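Local coordinates for ABC transporter binding protein AcbH (Actinoplanes, PDB 3OO8) that serves as the extracellular solute receptor of an ABC transporter and binds beta-D-galactopyranose with exclusive preference, at residues L48-V58 against A314-I322. The protein carries 2 engineered substitutions. Residues are numbered along the deposited sequence; the frame is centred on the assembly and turned at random.
Sequences LMQQATTSTTV and AAKKVLQYI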
loop_
_atom_site.group_PDB
_atom_site.type_symbol
_atom_site.label_atom_id
_atom_site.label_comp_id
_atom_site.label_asym_id
_atom_site.label_seq_id
_atom_site.Cartn_x
_atom_site.Cartn_y
_atom_site.Cartn_z
ATOM N N LEU A 48 1.018 19.547 12.354
ATOM C CA LEU A 48 -0.349 19.396 11.855
ATOM C C LEU A 48 -1.357 19.583 12.961
ATOM O O LEU A 48 -2.390 20.172 12.740
ATOM C CB LEU A 48 -0.575 18.010 11.238
ATOM C CG LEU A 48 -1.945 17.734 10.625
ATOM C CD1 LEU A 48 -2.156 18.634 9.419
ATOM C CD2 LEU A 48 -2.163 16.228 10.264
ATOM N N MET A 49 -1.058 19.075 14.155
ATOM C CA MET A 49 -2.055 19.198 15.220
ATOM C C MET A 49 -2.159 20.662 15.688
ATOM O O MET A 49 -3.243 21.109 16.081
ATOM C CB MET A 49 -1.769 18.216 16.355
ATOM C CG MET A 49 -2.103 16.755 15.959
ATOM S SD MET A 49 -3.839 16.499 15.628
ATOM C CE MET A 49 -3.835 16.492 13.817
ATOM N N GLN A 50 -1.040 21.400 15.645
ATOM C CA GLN A 50 -1.109 22.851 15.934
ATOM C C GLN A 50 -2.054 23.519 14.934
ATOM O O GLN A 50 -2.886 24.339 15.325
ATOM C CB GLN A 50 0.269 23.503 15.850
ATOM C CG GLN A 50 1.260 22.920 16.836
ATOM C CD GLN A 50 2.561 23.667 16.864
ATOM O OE1 GLN A 50 3.037 24.158 15.847
ATOM N NE2 GLN A 50 3.159 23.743 18.045
ATOM N N GLN A 51 -1.955 23.163 13.649
ATOM C CA GLN A 51 -2.828 23.735 12.625
ATOM C C GLN A 51 -4.295 23.311 12.860
ATOM O O GLN A 51 -5.223 24.114 12.701
ATOM C CB GLN A 51 -2.327 23.414 11.213
ATOM C CG GLN A 51 -0.929 23.977 10.895
ATOM C CD GLN A 51 -0.687 24.040 9.376
ATOM O OE1 GLN A 51 -1.594 24.377 8.619
ATOM N NE2 GLN A 51 0.523 23.778 8.953
ATOM N N ALA A 52 -4.497 22.070 13.317
ATOM C CA ALA A 52 -5.841 21.562 13.645
ATOM C C ALA A 52 -6.472 22.354 14.770
ATOM O O ALA A 52 -7.653 22.739 14.706
ATOM C CB ALA A 52 -5.777 20.053 13.989
ATOM N N THR A 53 -5.704 22.615 15.821
ATOM C CA THR A 53 -6.235 23.451 16.896
ATOM C C THR A 53 -6.548 24.871 16.418
ATOM O O THR A 53 -7.610 25.419 16.700
ATOM C CB THR A 53 -5.260 23.471 18.085
ATOM O OG1 THR A 53 -5.088 22.131 18.555
ATOM C CG2 THR A 53 -5.772 24.357 19.215
ATOM N N THR A 54 -5.646 25.464 15.663
ATOM C CA THR A 54 -5.900 26.827 15.167
ATOM C C THR A 54 -7.222 26.896 14.387
ATOM O O THR A 54 -8.000 27.853 14.545
ATOM C CB THR A 54 -4.711 27.278 14.284
ATOM O OG1 THR A 54 -3.507 27.178 15.043
ATOM C CG2 THR A 54 -4.906 28.700 13.799
ATOM N N SER A 55 -7.503 25.875 13.569
ATOM C CA SER A 55 -8.709 25.827 12.736
ATOM C C SER A 55 -9.964 25.458 13.516
ATOM O O SER A 55 -10.984 26.156 13.449
ATOM C CB SER A 55 -8.535 24.836 11.583
ATOM O OG SER A 55 -9.716 24.708 10.799
ATOM N N THR A 56 -9.899 24.372 14.281
ATOM C CA THR A 56 -11.108 23.864 14.943
ATOM C C THR A 56 -11.344 24.356 16.381
ATOM O O THR A 56 -12.444 24.177 16.931
ATOM C CB THR A 56 -11.060 22.304 15.038
ATOM O OG1 THR A 56 -10.063 21.921 15.988
ATOM C CG2 THR A 56 -10.767 21.615 13.685
ATOM N N THR A 57 -10.326 24.961 16.978
ATOM C CA THR A 57 -10.262 25.385 18.395
ATOM C C THR A 57 -9.960 24.249 19.374
ATOM O O THR A 57 -9.717 24.475 20.574
ATOM C CB THR A 57 -11.444 26.284 18.889
ATOM O OG1 THR A 57 -12.543 25.455 19.288
ATOM C CG2 THR A 57 -11.864 27.319 17.863
ATOM N N VAL A 58 -9.922 23.008 18.875
ATOM C CA VAL A 58 -9.782 21.894 19.803
ATOM C C VAL A 58 -8.334 21.680 20.174
ATOM O O VAL A 58 -7.508 21.435 19.292
ATOM C CB VAL A 58 -10.330 20.579 19.178
ATOM C CG1 VAL A 58 -10.023 19.422 20.127
ATOM C CG2 VAL A 58 -11.873 20.740 18.921
ATOM N N ALA A 314 -15.368 16.330 20.205
ATOM C CA ALA A 314 -14.221 17.166 19.863
ATOM C C ALA A 314 -13.318 16.398 18.909
ATOM O O ALA A 314 -12.735 16.974 17.974
ATOM C CB ALA A 314 -13.452 17.590 21.122
ATOM N N ALA A 315 -13.235 15.087 19.132
ATOM C CA ALA A 315 -12.354 14.239 18.267
ATOM C C ALA A 315 -12.880 14.274 16.835
ATOM O O ALA A 315 -12.121 14.315 15.864
ATOM C CB ALA A 315 -12.318 12.795 18.791
ATOM N N LYS A 316 -14.199 14.260 16.690
ATOM C CA LYS A 316 -14.787 14.315 15.360
ATOM C C LYS A 316 -14.483 15.625 14.648
ATOM O O LYS A 316 -14.323 15.636 13.443
ATOM C CB LYS A 316 -16.301 14.057 15.428
ATOM C CG LYS A 316 -16.642 12.604 15.671
ATOM C CD LYS A 316 -18.160 12.426 15.902
ATOM C CE LYS A 316 -18.515 10.970 16.103
ATOM N NZ LYS A 316 -20.003 10.854 16.401
ATOM N N LYS A 317 -14.380 16.734 15.383
ATOM C CA LYS A 317 -14.062 18.005 14.725
ATOM C C LYS A 317 -12.651 17.954 14.180
ATOM O O LYS A 317 -12.388 18.455 13.095
ATOM C CB LYS A 317 -14.156 19.196 15.691
ATOM C CG LYS A 317 -15.575 19.516 16.162
ATOM C CD LYS A 317 -15.610 20.899 16.844
ATOM C CE LYS A 317 -15.218 22.027 15.875
ATOM N NZ LYS A 317 -15.379 23.427 16.410
ATOM N N VAL A 318 -11.764 17.320 14.945
ATOM C CA VAL A 318 -10.363 17.192 14.533
ATOM C C VAL A 318 -10.306 16.282 13.299
ATOM O O VAL A 318 -9.574 16.556 12.344
ATOM C CB VAL A 318 -9.438 16.750 15.687
ATOM C CG1 VAL A 318 -8.004 16.504 15.159
ATOM C CG2 VAL A 318 -9.351 17.844 16.754
ATOM N N LEU A 319 -11.064 15.185 13.302
ATOM C CA LEU A 319 -11.103 14.340 12.105
ATOM C C LEU A 319 -11.604 15.088 10.867
ATOM O O LEU A 319 -11.111 14.864 9.767
ATOM C CB LEU A 319 -11.963 13.097 12.346
ATOM C CG LEU A 319 -11.399 11.991 13.248
ATOM C CD1 LEU A 319 -12.454 10.883 13.487
ATOM C CD2 LEU A 319 -10.085 11.364 12.711
ATOM N N GLN A 320 -12.632 15.930 11.024
ATOM C CA GLN A 320 -13.103 16.736 9.902
ATOM C C GLN A 320 -11.981 17.575 9.315
ATOM O O GLN A 320 -11.871 17.680 8.102
ATOM C CB GLN A 320 -14.283 17.614 10.328
ATOM C CG GLN A 320 -15.474 16.764 10.573
ATOM C CD GLN A 320 -16.665 17.515 11.155
ATOM O OE1 GLN A 320 -16.656 18.737 11.250
ATOM N NE2 GLN A 320 -17.700 16.778 11.529
ATOM N N TYR A 321 -11.156 18.158 10.174
ATOM C CA TYR A 321 -10.008 18.938 9.716
ATOM C C TYR A 321 -8.994 18.059 9.002
ATOM O O TYR A 321 -8.431 18.441 7.948
ATOM C CB TYR A 321 -9.373 19.703 10.895
ATOM C CG TYR A 321 -8.068 20.353 10.479
ATOM C CD1 TYR A 321 -8.064 21.613 9.874
ATOM C CD2 TYR A 321 -6.878 19.681 10.603
ATOM C CE1 TYR A 321 -6.891 22.168 9.427
ATOM C CE2 TYR A 321 -5.719 20.239 10.191
ATOM C CZ TYR A 321 -5.727 21.454 9.593
ATOM O OH TYR A 321 -4.507 21.955 9.178
ATOM N N ILE A 322 -8.749 16.878 9.560
ATOM C CA ILE A 322 -7.765 15.985 8.958
ATOM C C ILE A 322 -8.213 15.573 7.545
ATOM O O ILE A 322 -7.371 15.338 6.657
ATOM C CB ILE A 322 -7.545 14.745 9.882
ATOM C CG1 ILE A 322 -6.740 15.174 11.119
ATOM C CG2 ILE A 322 -6.874 13.584 9.117
ATOM C CD1 ILE A 322 -6.502 14.053 12.168
HETATM O O HOH W 1 -4.827 24.349 7.944
#
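Y321 lies flat against the helix ending at T56, a knob in the hole formed by L48, A52, S55 and T56. The CA of A52 stands over one face of the ring, 3.8 Å from its centroid and 17° off the normal, a CH-pi contact; A52 CB presses on Y321 CD2 at 3.6 Å. L48 brings CD1 to the ring edge, 4.0 Å from Y321 CE2, while S55 brings CB and OG obliquely to CD1 and CE1 of Y321. With CG anti to the backbone N (chi1 172°), Y321 passes its OH 3.3 Å from Q51 CB to meet a water 2.7 Å away, which also bonds weakly to Q51 OE1.

K317 bends at chi3 and its NZ donates to T56 O over 3.1 Å, on a lone pair in the carbonyl plane. T57 OG1 grips the same oxygen. T56 turns CG2 onto Y321 CB, whereas its OG1 donates to A52 O and accepts from V58 N in an ST turn. That bond probably helps place V58, whose CB and CG1 pack on V318 CG2. M49, bent at chi2 and chi3, sets its CE 4.0 Å from I322 CD1 and its SD near V318 CG1.

The axes of segments 48-56 and 314-322 come within 9.8 Å, with 110° between their N-to-C directions. Helix 39-56, the beta-alpha-beta crossover between parallel strands 30-34 and 60-64, and helix 312-322 pack on strands 30-34 and 85-89 in one lobe of the class 2 solute-binding protein fold. I30 backs V58, A314 and V318; A327 of helix 325-332 touches L48 and Y321.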